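Local atomic coordinates of hypothetical protein (Bacteroides caccae, PDB entry 4M8R), a protein that is of unknown function but combines an N-terminal immunoglobulin-like domain with a WD40-like beta-propeller domain. Residues P114-I122 against R131-T139; V155-L164 against P415-N423. All coordinates share one frame; numbering follows the deposited sequence.

Contact 1: residues P114-I122 against R131-T139; sequences PKDFRLYGI and RAYAEETVT
Arg118 and Arg131 reach out beside each other, their guanidinium planes 89° apart and their NH1 atoms separated by 3.8 Å. Asp116 probably offsets this meeting of like charges: its OD2 lies in the guanidinium plane of Arg118 and takes a straight salt bridge from NE at 3.0 Å. The Arg118 chain is extended from CG to NE, which carries its head under Val138, whose CG1 sits 3.8 Å above the guanidinium over its centre, while Ala134 CB packs against the Arg118 methylenes. With an alanine here in place of this arginine, Asp116 is likely to lose its salt-bridge mate and a gap to open against Val138. Arg131 CB rests 4.0 Å from Tyr120 CE2; the Tyr120 ring also stacks with Phe181. Leu119 carries the backbone pairing. Its O is gripped twice, by Ala132 N at 2.7 Å and Tyr133 N at 3.1 Å, while its N donates to Tyr133 O at 2.9 Å; on the face of the sheet away from Tyr120 and Arg131, Leu119 CB meets Tyr133 CB. Ala132 and Tyr133 both face Leu119, a classic beta bulge set in the antiparallel hairpin of strands 118-123 and 128-133, within a four-stranded sheet of the kind that forms a propeller blade.

Contact 2: residues V155-L164 against P415-N423; sequences VVNLQKTYGL and PYNSVVWAN
Asn157 turns its CG anti to the backbone N (chi1 168°), laying the carboxamide against Ala422 CB and alongside the chain terminus, whereas Asn423 holds its CG between its own backbone N and carbonyl carbon (chi1 72°), bringing OD1 to the turn at Gln159 and Lys160. The Asn157 amide is held mainly through ND2, which donates to the terminal Asn423 O at 3.0 Å and, in its own amide plane, to Gly163 O at 3.0 Å, while OD1 receives only a weak bond from Asn423 N. Asn423 O also accepts Tyr162 N at 2.9 Å, and OXT lies near the plane of the Tyr162 ring at its edge. Asn423 OD1 is met by Lys160 N at 2.8 Å, the donor standing above the carbonyl plane. Lys160 belongs to a type II turn, Leu158 to Thr161, whose Leu158 O is held by both Thr161 N and Thr161 OG1. Farther along, the packing is apolar: Val420 CG1 meets Leu164 CD2 tip to tip at 3.8 Å, while Val155 crosses Val420 at about a right angle, CG1 to CG1 4.0 Å. The Asn423 amide is used at its other end too, ND2 bonding Lys115 O. Two neutral N-H donors, Asn157 ND2 and Tyr162 N, thus meet one carboxylate oxygen, which would probably stabilise its negative charge and fix the last residue in place.

Overall arrangement
From the N-terminal eight-stranded sheet the chain runs into residues 114-122 and turns back in a hairpin, so contact 1 closes a short loop. Contact 2 opens later, at residues 155-164 of the next four-stranded sheet, and closes only at the C terminus, 251 residues on. The two loops therefore follow in series, neither nesting nor crossing. They meet in space, their centres about 10 Å apart, because strand 419-422 runs antiparallel beside strand 118-123. The last strand thus completes the sheet begun by the hairpin, consistent with the Velcro-like closure of beta-propellers, and contact 2 ties that joined sheet to its neighbour.

Contact 1: residues P114-I122 against R131-T139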
ATOM      1  N   PRO A 114      10.807  19.449  -5.909  1.00 40.89           N
ATOM      2  CA  PRO A 114      10.674  19.509  -4.451  1.00 42.90           C
ATOM      3  C   PRO A 114       9.243  19.221  -4.012  1.00 44.99           C
ATOM      4  O   PRO A 114       8.307  19.681  -4.659  1.00 46.04           O
ATOM      5  CB  PRO A 114      11.065  20.951  -4.118  1.00 43.88           C
ATOM      6  CG  PRO A 114      10.813  21.724  -5.365  1.00 43.84           C
ATOM      7  CD  PRO A 114      11.051  20.776  -6.502  1.00 42.41           C
ATOM      8  N   LYS A 115       9.080  18.469  -2.927  1.00 49.05           N
ATOM      9  CA  LYS A 115       7.759  18.008  -2.496  1.00 53.09           C
ATOM     10  C   LYS A 115       7.105  18.883  -1.419  1.00 48.13           C
ATOM     11  O   LYS A 115       5.934  18.688  -1.100  1.00 45.99           O
ATOM     12  CB  LYS A 115       7.835  16.563  -2.002  1.00 62.92           C
ATOM     13  CG  LYS A 115       8.487  15.592  -2.980  1.00 75.59           C
ATOM     14  CD  LYS A 115       8.446  14.156  -2.456  1.00 88.61           C
ATOM     15  CE  LYS A 115       9.736  13.388  -2.732  1.00 85.93           C
ATOM     16  NZ  LYS A 115      10.079  13.299  -4.182  1.00 83.29           N
ATOM     17  N   ASP A 116       7.846  19.842  -0.867  1.00 45.80           N
ATOM     18  CA  ASP A 116       7.287  20.745   0.143  1.00 47.52           C
ATOM     19  C   ASP A 116       6.257  21.688  -0.475  1.00 47.10           C
ATOM     20  O   ASP A 116       6.456  22.206  -1.575  1.00 46.04           O
ATOM     21  CB  ASP A 116       8.382  21.558   0.851  1.00 49.88           C
ATOM     22  CG  ASP A 116       9.104  22.528  -0.081  1.00 51.36           C
ATOM     23  OD1 ASP A 116       9.708  22.060  -1.071  1.00 50.02           O
ATOM     24  OD2 ASP A 116       9.080  23.752   0.185  1.00 54.77           O
ATOM     25  N   PHE A 117       5.160  21.911   0.244  1.00 45.63           N
ATOM     26  CA  PHE A 117       4.096  22.776  -0.242  1.00 45.68           C
ATOM     27  C   PHE A 117       4.494  24.242  -0.164  1.00 45.11           C
ATOM     28  O   PHE A 117       5.035  24.685   0.834  1.00 45.55           O
ATOM     29  CB  PHE A 117       2.791  22.523   0.523  1.00 47.31           C
ATOM     30  CG  PHE A 117       1.955  21.440  -0.082  1.00 46.50           C
ATOM     31  CD1 PHE A 117       2.154  20.115   0.270  1.00 46.92           C
ATOM     32  CD2 PHE A 117       0.992  21.746  -1.036  1.00 47.58           C
ATOM     33  CE1 PHE A 117       1.401  19.109  -0.306  1.00 46.10           C
ATOM     34  CE2 PHE A 117       0.232  20.747  -1.619  1.00 47.26           C
ATOM     35  CZ  PHE A 117       0.439  19.425  -1.254  1.00 47.61           C
ATOM     36  N   ARG A 118       4.211  24.975  -1.236  1.00 44.72           N
ATOM     37  CA  ARG A 118       4.573  26.384  -1.361  1.00 45.34           C
ATOM     38  C   ARG A 118       3.356  27.183  -1.818  1.00 45.56           C
ATOM     39  O   ARG A 118       2.506  26.669  -2.547  1.00 43.77           O
ATOM     40  CB  ARG A 118       5.719  26.532  -2.363  1.00 45.12           C
ATOM     41  CG  ARG A 118       6.969  25.767  -1.952  1.00 45.82           C
ATOM     42  CD  ARG A 118       8.085  25.823  -2.979  1.00 45.20           C
ATOM     43  NE  ARG A 118       9.240  25.053  -2.524  1.00 45.64           N
ATOM     44  CZ  ARG A 118      10.367  24.887  -3.216  1.00 46.14           C
ATOM     45  NH1 ARG A 118      10.517  25.448  -4.411  1.00 45.96           N
ATOM     46  NH2 ARG A 118      11.356  24.160  -2.708  1.00 45.95           N
ATOM     47  N   LEU A 119       3.266  28.431  -1.374  1.00 47.63           N
ATOM     48  CA  LEU A 119       2.122  29.276  -1.691  1.00 49.18           C
ATOM     49  C   LEU A 119       2.471  30.220  -2.841  1.00 50.62           C
ATOM     50  O   LEU A 119       3.509  30.891  -2.808  1.00 52.60           O
ATOM     51  CB  LEU A 119       1.707  30.081  -0.460  1.00 50.84           C
ATOM     52  CG  LEU A 119       0.380  30.821  -0.564  1.00 51.50           C
ATOM     53  CD1 LEU A 119      -0.792  29.855  -0.640  1.00 50.14           C
ATOM     54  CD2 LEU A 119       0.228  31.760   0.621  1.00 54.50           C
ATOM     55  N   TYR A 120       1.598  30.265  -3.846  1.00 49.87           N
ATOM     56  CA  TYR A 120       1.811  31.078  -5.038  1.00 50.67           C
ATOM     57  C   TYR A 120       0.655  32.047  -5.231  1.00 51.89           C
ATOM     58  O   TYR A 120      -0.499  31.680  -5.042  1.00 52.04           O
ATOM     59  CB  TYR A 120       1.925  30.185  -6.273  1.00 49.71           C
ATOM     60  CG  TYR A 120       3.045  29.175  -6.212  1.00 48.45           C
ATOM     61  CD1 TYR A 120       2.876  27.959  -5.560  1.00 46.66           C
ATOM     62  CD2 TYR A 120       4.276  29.434  -6.810  1.00 49.13           C
ATOM     63  CE1 TYR A 120       3.900  27.032  -5.498  1.00 46.21           C
ATOM     64  CE2 TYR A 120       5.309  28.512  -6.755  1.00 48.97           C
ATOM     65  CZ  TYR A 120       5.116  27.313  -6.096  1.00 47.79           C
ATOM     66  OH  TYR A 120       6.140  26.394  -6.041  1.00 48.40           O
ATOM     67  N   GLY A 121       0.969  33.280  -5.615  1.00 54.15           N
ATOM     68  CA  GLY A 121      -0.047  34.301  -5.876  1.00 55.55           C
ATOM     69  C   GLY A 121      -0.085  34.713  -7.338  1.00 55.74           C
ATOM     70  O   GLY A 121       0.947  34.717  -8.016  1.00 56.32           O
ATOM     71  N   ILE A 122      -1.272  35.077  -7.816  1.00 56.68           N
ATOM     72  CA  ILE A 122      -1.440  35.592  -9.178  1.00 58.48           C
ATOM     73  C   ILE A 122      -1.287  37.114  -9.171  1.00 61.02           C
ATOM     74  O   ILE A 122      -2.102  37.817  -8.571  1.00 62.95           O
ATOM     75  CB  ILE A 122      -2.834  35.262  -9.765  1.00 59.70           C
ATOM     76  CG1 ILE A 122      -3.246  33.816  -9.466  1.00 58.59           C
ATOM     77  CG2 ILE A 122      -2.852  35.526 -11.265  1.00 60.44           C
ATOM     78  CD1 ILE A 122      -2.311  32.768 -10.015  1.00 57.13           C
ATOM     79  N   ARG A 131       5.891  33.206  -6.299  1.00 57.21           N
ATOM     80  CA  ARG A 131       5.992  32.399  -5.087  1.00 57.26           C
ATOM     81  C   ARG A 131       5.927  33.311  -3.876  1.00 59.53           C
ATOM     82  O   ARG A 131       6.847  34.083  -3.639  1.00 64.06           O
ATOM     83  CB  ARG A 131       7.285  31.597  -5.058  1.00 57.86           C
ATOM     84  CG  ARG A 131       7.388  30.667  -3.857  1.00 58.27           C
ATOM     85  CD  ARG A 131       8.598  29.767  -3.977  1.00 57.27           C
ATOM     86  NE  ARG A 131       9.827  30.549  -3.905  1.00 61.17           N
ATOM     87  CZ  ARG A 131      10.971  30.235  -4.511  1.00 62.84           C
ATOM     88  NH1 ARG A 131      11.069  29.141  -5.266  1.00 58.73           N
ATOM     89  NH2 ARG A 131      12.027  31.032  -4.365  1.00 66.51           N
ATOM     90  N   ALA A 132       4.836  33.225  -3.122  1.00 60.29           N
ATOM     91  CA  ALA A 132       4.594  34.130  -1.997  1.00 62.68           C
ATOM     92  C   ALA A 132       5.175  33.596  -0.697  1.00 62.91           C
ATOM     93  O   ALA A 132       5.583  34.371   0.166  1.00 64.68           O
ATOM     94  CB  ALA A 132       3.099  34.373  -1.835  1.00 64.31           C
ATOM     95  N   TYR A 133       5.186  32.273  -0.547  1.00 61.97           N
ATOM     96  CA  TYR A 133       5.720  31.645   0.656  1.00 61.38           C
ATOM     97  C   TYR A 133       6.324  30.278   0.365  1.00 58.89           C
ATOM     98  O   TYR A 133       5.763  29.472  -0.380  1.00 56.40           O
ATOM     99  CB  TYR A 133       4.625  31.503   1.725  1.00 62.02           C
ATOM    100  CG  TYR A 133       5.056  30.685   2.923  1.00 61.12           C
ATOM    101  CD1 TYR A 133       5.713  31.276   3.994  1.00 63.00           C
ATOM    102  CD2 TYR A 133       4.820  29.313   2.975  1.00 59.18           C
ATOM    103  CE1 TYR A 133       6.117  30.527   5.087  1.00 63.66           C
ATOM    104  CE2 TYR A 133       5.226  28.556   4.060  1.00 59.63           C
ATOM    105  CZ  TYR A 133       5.870  29.169   5.113  1.00 61.49           C
ATOM    106  OH  TYR A 133       6.266  28.418   6.189  1.00 63.26           O
ATOM    107  N   ALA A 134       7.479  30.035   0.969  1.00 59.70           N
ATOM    108  CA  ALA A 134       8.068  28.704   1.045  1.00 58.80           C
ATOM    109  C   ALA A 134       8.791  28.641   2.376  1.00 63.06           C
ATOM    110  O   ALA A 134       9.282  29.661   2.853  1.00 67.52           O
ATOM    111  CB  ALA A 134       9.031  28.473  -0.107  1.00 56.14           C
ATOM    112  N   GLU A 135       8.854  27.465   2.989  1.00 64.85           N
ATOM    113  CA  GLU A 135       9.510  27.359   4.287  1.00 71.25           C
ATOM    114  C   GLU A 135      11.032  27.380   4.155  1.00 74.81           C
ATOM    115  O   GLU A 135      11.571  27.242   3.059  1.00 71.86           O
ATOM    116  CB  GLU A 135       9.012  26.152   5.080  1.00 74.55           C
ATOM    117  CG  GLU A 135       9.320  24.795   4.491  1.00 77.31           C
ATOM    118  CD  GLU A 135       8.686  23.687   5.308  1.00 81.19           C
ATOM    119  OE1 GLU A 135       9.074  23.535   6.492  1.00 86.47           O
ATOM    120  OE2 GLU A 135       7.806  22.977   4.769  1.00 72.09           O
ATOM    121  N   GLU A 136      11.705  27.553   5.289  1.00 81.40           N
ATOM    122  CA  GLU A 136      13.110  27.980   5.320  1.00 87.06           C
ATOM    123  C   GLU A 136      14.059  27.132   4.460  1.00 88.84           C
ATOM    124  O   GLU A 136      13.781  25.968   4.154  1.00 80.35           O
ATOM    125  CB  GLU A 136      13.613  28.053   6.771  1.00 89.76           C
ATOM    126  CG  GLU A 136      14.799  28.990   6.979  1.00 91.91           C
ATOM    127  CD  GLU A 136      14.605  29.927   8.152  1.00101.26           C
ATOM    128  OE1 GLU A 136      13.562  30.611   8.185  1.00106.01           O
ATOM    129  OE2 GLU A 136      15.493  29.994   9.033  1.00103.99           O
ATOM    130  N   THR A 137      15.175  27.759   4.080  1.00 94.73           N
ATOM    131  CA  THR A 137      16.203  27.185   3.200  1.00 94.17           C
ATOM    132  C   THR A 137      15.693  27.001   1.771  1.00 95.95           C
ATOM    133  O   THR A 137      16.112  26.073   1.077  1.00102.57           O
ATOM    134  CB  THR A 137      16.808  25.855   3.736  1.00 90.89           C
ATOM    135  OG1 THR A 137      15.895  24.767   3.531  1.00 87.24           O
ATOM    136  CG2 THR A 137      17.168  25.963   5.213  1.00 91.97           C
ATOM    137  N   VAL A 138      14.801  27.887   1.329  1.00 92.46           N
ATOM    138  CA  VAL A 138      14.287  27.832  -0.036  1.00 92.31           C
ATOM    139  C   VAL A 138      14.557  29.139  -0.780  1.00 99.00           C
ATOM    140  O   VAL A 138      14.189  30.220  -0.307  1.00 91.65           O
ATOM    141  CB  VAL A 138      12.778  27.500  -0.067  1.00 89.50           C
ATOM    142  CG1 VAL A 138      12.202  27.703  -1.465  1.00 81.20           C
ATOM    143  CG2 VAL A 138      12.546  26.066   0.396  1.00 87.62           C
ATOM    144  N   THR A 139      15.222  29.014  -1.931  1.00108.63           N
ATOM    145  CA  THR A 139      15.378  30.098  -2.912  1.00114.72           C
ATOM    146  C   THR A 139      15.806  29.500  -4.271  1.00107.94           C
ATOM    147  O   THR A 139      16.990  29.491  -4.614  1.00101.29           O
ATOM    148  CB  THR A 139      16.393  31.183  -2.453  1.00119.54           C
ATOM    149  OG1 THR A 139      15.974  31.756  -1.205  1.00119.10           O
ATOM    150  CG2 THR A 139      16.508  32.308  -3.490  1.00117.31           C
TER

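Contact 2: residues V155-L164 against P415-N423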
ATOM      1  N   VAL A 155      -7.280  28.938 -10.397  1.00 47.07           N
ATOM      2  CA  VAL A 155      -5.996  28.262 -10.349  1.00 44.96           C
ATOM      3  C   VAL A 155      -5.920  27.282  -9.185  1.00 43.10           C
ATOM      4  O   VAL A 155      -6.211  27.634  -8.044  1.00 43.61           O
ATOM      5  CB  VAL A 155      -4.851  29.280 -10.271  1.00 47.08           C
ATOM      6  CG1 VAL A 155      -3.509  28.569 -10.248  1.00 45.56           C
ATOM      7  CG2 VAL A 155      -4.935  30.231 -11.457  1.00 49.12           C
ATOM      8  N   VAL A 156      -5.518  26.054  -9.493  1.00 41.04           N
ATOM      9  CA  VAL A 156      -5.446  24.974  -8.518  1.00 39.48           C
ATOM     10  C   VAL A 156      -4.217  24.118  -8.774  1.00 37.43           C
ATOM     11  O   VAL A 156      -3.564  24.246  -9.808  1.00 36.81           O
ATOM     12  CB  VAL A 156      -6.688  24.066  -8.593  1.00 39.80           C
ATOM     13  CG1 VAL A 156      -7.940  24.847  -8.245  1.00 41.72           C
ATOM     14  CG2 VAL A 156      -6.827  23.440  -9.975  1.00 39.63           C
ATOM     15  N   ASN A 157      -3.920  23.234  -7.829  1.00 36.58           N
ATOM     16  CA  ASN A 157      -2.780  22.338  -7.939  1.00 35.25           C
ATOM     17  C   ASN A 157      -3.212  20.900  -7.775  1.00 35.17           C
ATOM     18  O   ASN A 157      -4.043  20.589  -6.931  1.00 36.53           O
ATOM     19  CB  ASN A 157      -1.749  22.670  -6.865  1.00 36.04           C
ATOM     20  CG  ASN A 157      -0.676  21.595  -6.725  1.00 35.72           C
ATOM     21  OD1 ASN A 157      -0.627  20.884  -5.720  1.00 36.13           O
ATOM     22  ND2 ASN A 157       0.192  21.475  -7.730  1.00 34.93           N
ATOM     23  N   LEU A 158      -2.660  20.021  -8.603  1.00 35.11           N
ATOM     24  CA  LEU A 158      -2.742  18.595  -8.351  1.00 35.32           C
ATOM     25  C   LEU A 158      -1.452  18.203  -7.667  1.00 36.11           C
ATOM     26  O   LEU A 158      -0.376  18.400  -8.217  1.00 36.72           O
ATOM     27  CB  LEU A 158      -2.916  17.813  -9.648  1.00 33.94           C
ATOM     28  CG  LEU A 158      -2.944  16.290  -9.489  1.00 33.21           C
ATOM     29  CD1 LEU A 158      -4.040  15.853  -8.528  1.00 33.56           C
ATOM     30  CD2 LEU A 158      -3.123  15.639 -10.851  1.00 33.29           C
ATOM     31  N   GLN A 159      -1.554  17.646  -6.468  1.00 39.25           N
ATOM     32  CA  GLN A 159      -0.369  17.383  -5.670  1.00 41.44           C
ATOM     33  C   GLN A 159       0.685  16.601  -6.457  1.00 38.81           C
ATOM     34  O   GLN A 159       0.359  15.696  -7.223  1.00 35.52           O
ATOM     35  CB  GLN A 159      -0.722  16.665  -4.363  1.00 47.82           C
ATOM     36  CG  GLN A 159      -1.403  15.313  -4.521  1.00 55.61           C
ATOM     37  CD  GLN A 159      -1.437  14.507  -3.228  1.00 66.66           C
ATOM     38  OE1 GLN A 159      -0.934  14.944  -2.187  1.00 67.12           O
ATOM     39  NE2 GLN A 159      -2.029  13.313  -3.292  1.00 70.80           N
ATOM     40  N   LYS A 160       1.943  16.996  -6.268  1.00 38.51           N
ATOM     41  CA  LYS A 160       3.126  16.351  -6.866  1.00 36.92           C
ATOM     42  C   LYS A 160       3.383  16.676  -8.331  1.00 33.96           C
ATOM     43  O   LYS A 160       4.377  16.221  -8.879  1.00 34.75           O
ATOM     44  CB  LYS A 160       3.115  14.833  -6.662  1.00 39.14           C
ATOM     45  CG  LYS A 160       2.995  14.407  -5.210  1.00 43.24           C
ATOM     46  CD  LYS A 160       2.994  12.896  -5.093  1.00 45.90           C
ATOM     47  CE  LYS A 160       2.902  12.460  -3.643  1.00 50.99           C
ATOM     48  NZ  LYS A 160       2.765  10.981  -3.548  1.00 57.77           N
ATOM     49  N   THR A 161       2.523  17.460  -8.968  1.00 32.85           N
ATOM     50  CA  THR A 161       2.723  17.813 -10.373  1.00 31.77           C
ATOM     51  C   THR A 161       3.725  18.941 -10.580  1.00 31.92           C
ATOM     52  O   THR A 161       4.231  19.118 -11.684  1.00 32.69           O
ATOM     53  CB  THR A 161       1.399  18.210 -11.046  1.00 31.67           C
ATOM     54  OG1 THR A 161       0.804  19.302 -10.337  1.00 31.46           O
ATOM     55  CG2 THR A 161       0.451  17.029 -11.061  1.00 31.32           C
ATOM     56  N   TYR A 162       4.017  19.685  -9.518  1.00 33.25           N
ATOM     57  CA  TYR A 162       4.914  20.853  -9.569  1.00 34.24           C
ATOM     58  C   TYR A 162       4.529  21.786 -10.713  1.00 34.17           C
ATOM     59  O   TYR A 162       5.333  22.085 -11.601  1.00 33.83           O
ATOM     60  CB  TYR A 162       6.399  20.445  -9.643  1.00 33.90           C
ATOM     61  CG  TYR A 162       7.352  21.561  -9.245  1.00 35.42           C
ATOM     62  CD1 TYR A 162       7.286  22.145  -7.981  1.00 36.29           C
ATOM     63  CD2 TYR A 162       8.334  22.016 -10.121  1.00 35.82           C
ATOM     64  CE1 TYR A 162       8.153  23.160  -7.608  1.00 36.61           C
ATOM     65  CE2 TYR A 162       9.210  23.033  -9.755  1.00 36.11           C
ATOM     66  CZ  TYR A 162       9.113  23.601  -8.497  1.00 36.82           C
ATOM     67  OH  TYR A 162       9.978  24.606  -8.126  1.00 36.33           O
ATOM     68  N   GLY A 163       3.278  22.228 -10.661  1.00 33.72           N
ATOM     69  CA  GLY A 163       2.744  23.201 -11.594  1.00 34.38           C
ATOM     70  C   GLY A 163       1.301  23.504 -11.245  1.00 35.94           C
ATOM     71  O   GLY A 163       0.765  22.948 -10.281  1.00 36.18           O
ATOM     72  N   LEU A 164       0.668  24.373 -12.031  1.00 36.64           N
ATOM     73  CA  LEU A 164      -0.680  24.847 -11.729  1.00 37.22           C
ATOM     74  C   LEU A 164      -1.643  24.585 -12.865  1.00 38.17           C
ATOM     75  O   LEU A 164      -1.312  24.793 -14.030  1.00 39.18           O
ATOM     76  CB  LEU A 164      -0.665  26.343 -11.436  1.00 38.58           C
ATOM     77  CG  LEU A 164       0.222  26.793 -10.279  1.00 39.75           C
ATOM     78  CD1 LEU A 164       0.298  28.312 -10.223  1.00 41.13           C
ATOM     79  CD2 LEU A 164      -0.277  26.229  -8.960  1.00 39.78           C
ATOM     80  N   PRO A 415      -0.086  41.379  -2.799  1.00 85.13           N
ATOM     81  CA  PRO A 415      -0.826  42.070  -3.861  1.00 83.58           C
ATOM     82  C   PRO A 415      -1.505  41.092  -4.838  1.00 77.39           C
ATOM     83  O   PRO A 415      -1.259  41.145  -6.048  1.00 76.58           O
ATOM     84  CB  PRO A 415       0.266  42.890  -4.556  1.00 87.30           C
ATOM     85  CG  PRO A 415       1.492  42.061  -4.398  1.00 86.70           C
ATOM     86  CD  PRO A 415       1.363  41.360  -3.070  1.00 85.67           C
ATOM     87  N   TYR A 416      -2.363  40.222  -4.299  1.00 72.27           N
ATOM     88  CA  TYR A 416      -3.007  39.149  -5.062  1.00 67.18           C
ATOM     89  C   TYR A 416      -4.485  39.033  -4.705  1.00 67.04           C
ATOM     90  O   TYR A 416      -4.880  39.309  -3.570  1.00 65.37           O
ATOM     91  CB  TYR A 416      -2.364  37.790  -4.751  1.00 62.06           C
ATOM     92  CG  TYR A 416      -0.853  37.757  -4.692  1.00 61.19           C
ATOM     93  CD1 TYR A 416      -0.087  38.021  -5.818  1.00 61.87           C
ATOM     94  CD2 TYR A 416      -0.192  37.425  -3.514  1.00 60.49           C
ATOM     95  CE1 TYR A 416       1.297  37.980  -5.770  1.00 63.27           C
ATOM     96  CE2 TYR A 416       1.195  37.379  -3.456  1.00 61.44           C
ATOM     97  CZ  TYR A 416       1.931  37.658  -4.587  1.00 62.70           C
ATOM     98  OH  TYR A 416       3.303  37.616  -4.540  1.00 64.43           O
ATOM     99  N   ASN A 417      -5.291  38.597  -5.672  1.00 68.74           N
ATOM    100  CA  ASN A 417      -6.683  38.192  -5.419  1.00 69.10           C
ATOM    101  C   ASN A 417      -6.837  36.677  -5.327  1.00 64.20           C
ATOM    102  O   ASN A 417      -7.810  36.184  -4.752  1.00 63.00           O
ATOM    103  CB  ASN A 417      -7.622  38.722  -6.512  1.00 72.71           C
ATOM    104  CG  ASN A 417      -8.142  40.116  -6.216  1.00 76.59           C
ATOM    105  OD1 ASN A 417      -8.563  40.408  -5.096  1.00 76.20           O
ATOM    106  ND2 ASN A 417      -8.131  40.981  -7.225  1.00 80.68           N
ATOM    107  N   SER A 418      -5.891  35.948  -5.909  1.00 61.55           N
ATOM    108  CA  SER A 418      -5.888  34.495  -5.846  1.00 57.45           C
ATOM    109  C   SER A 418      -4.534  34.002  -5.377  1.00 54.33           C
ATOM    110  O   SER A 418      -3.494  34.435  -5.883  1.00 52.79           O
ATOM    111  CB  SER A 418      -6.196  33.903  -7.219  1.00 57.72           C
ATOM    112  OG  SER A 418      -7.401  34.433  -7.736  1.00 60.71           O
ATOM    113  N   VAL A 419      -4.554  33.105  -4.397  1.00 52.07           N
ATOM    114  CA  VAL A 419      -3.358  32.366  -4.005  1.00 51.22           C
ATOM    115  C   VAL A 419      -3.675  30.880  -4.003  1.00 48.24           C
ATOM    116  O   VAL A 419      -4.828  30.487  -3.837  1.00 47.63           O
ATOM    117  CB  VAL A 419      -2.820  32.786  -2.621  1.00 52.37           C
ATOM    118  CG1 VAL A 419      -2.289  34.209  -2.674  1.00 55.38           C
ATOM    119  CG2 VAL A 419      -3.882  32.633  -1.539  1.00 51.73           C
ATOM    120  N   VAL A 420      -2.644  30.063  -4.181  1.00 47.39           N
ATOM    121  CA  VAL A 420      -2.811  28.623  -4.276  1.00 44.24           C
ATOM    122  C   VAL A 420      -1.632  27.898  -3.648  1.00 42.93           C
ATOM    123  O   VAL A 420      -0.479  28.252  -3.882  1.00 44.28           O
ATOM    124  CB  VAL A 420      -2.994  28.182  -5.751  1.00 44.21           C
ATOM    125  CG1 VAL A 420      -1.877  28.729  -6.636  1.00 45.85           C
ATOM    126  CG2 VAL A 420      -3.070  26.666  -5.860  1.00 43.00           C
ATOM    127  N   TRP A 421      -1.929  26.891  -2.834  1.00 42.32           N
ATOM    128  CA  TRP A 421      -0.905  25.980  -2.334  1.00 42.97           C
ATOM    129  C   TRP A 421      -0.563  24.964  -3.425  1.00 42.13           C
ATOM    130  O   TRP A 421      -1.454  24.470  -4.119  1.00 41.33           O
ATOM    131  CB  TRP A 421      -1.407  25.234  -1.100  1.00 43.04           C
ATOM    132  CG  TRP A 421      -1.314  25.997   0.191  1.00 43.82           C
ATOM    133  CD1 TRP A 421      -2.350  26.439   0.955  1.00 43.19           C
ATOM    134  CD2 TRP A 421      -0.117  26.381   0.875  1.00 45.36           C
ATOM    135  NE1 TRP A 421      -1.876  27.077   2.068  1.00 45.51           N
ATOM    136  CE2 TRP A 421      -0.510  27.058   2.046  1.00 46.58           C
ATOM    137  CE3 TRP A 421       1.246  26.219   0.611  1.00 46.62           C
ATOM    138  CZ2 TRP A 421       0.412  27.578   2.958  1.00 49.23           C
ATOM    139  CZ3 TRP A 421       2.165  26.738   1.516  1.00 49.98           C
ATOM    140  CH2 TRP A 421       1.743  27.408   2.677  1.00 51.15           C
ATOM    141  N   ALA A 422       0.719  24.644  -3.575  1.00 43.37           N
ATOM    142  CA  ALA A 422       1.130  23.693  -4.605  1.00 42.88           C
ATOM    143  C   ALA A 422       2.441  22.998  -4.307  1.00 44.65           C
ATOM    144  O   ALA A 422       3.323  23.558  -3.662  1.00 46.32           O
ATOM    145  CB  ALA A 422       1.223  24.384  -5.953  1.00 42.93           C
ATOM    146  N   ASN A 423       2.532  21.753  -4.764  1.00 44.92           N
ATOM    147  CA  ASN A 423       3.804  21.051  -4.891  1.00 46.38           C
ATOM    148  C   ASN A 423       3.771  20.164  -6.137  1.00 46.35           C
ATOM    149  O   ASN A 423       2.828  20.258  -6.940  1.00 43.94           O
ATOM    150  CB  ASN A 423       4.126  20.236  -3.634  1.00 47.11           C
ATOM    151  CG  ASN A 423       3.253  19.004  -3.484  1.00 45.59           C
ATOM    152  OD1 ASN A 423       2.224  18.866  -4.143  1.00 43.97           O
ATOM    153  ND2 ASN A 423       3.672  18.095  -2.616  1.00 46.70           N
ATOM    154  OXT ASN A 423       4.670  19.348  -6.367  1.00 46.24           O
TER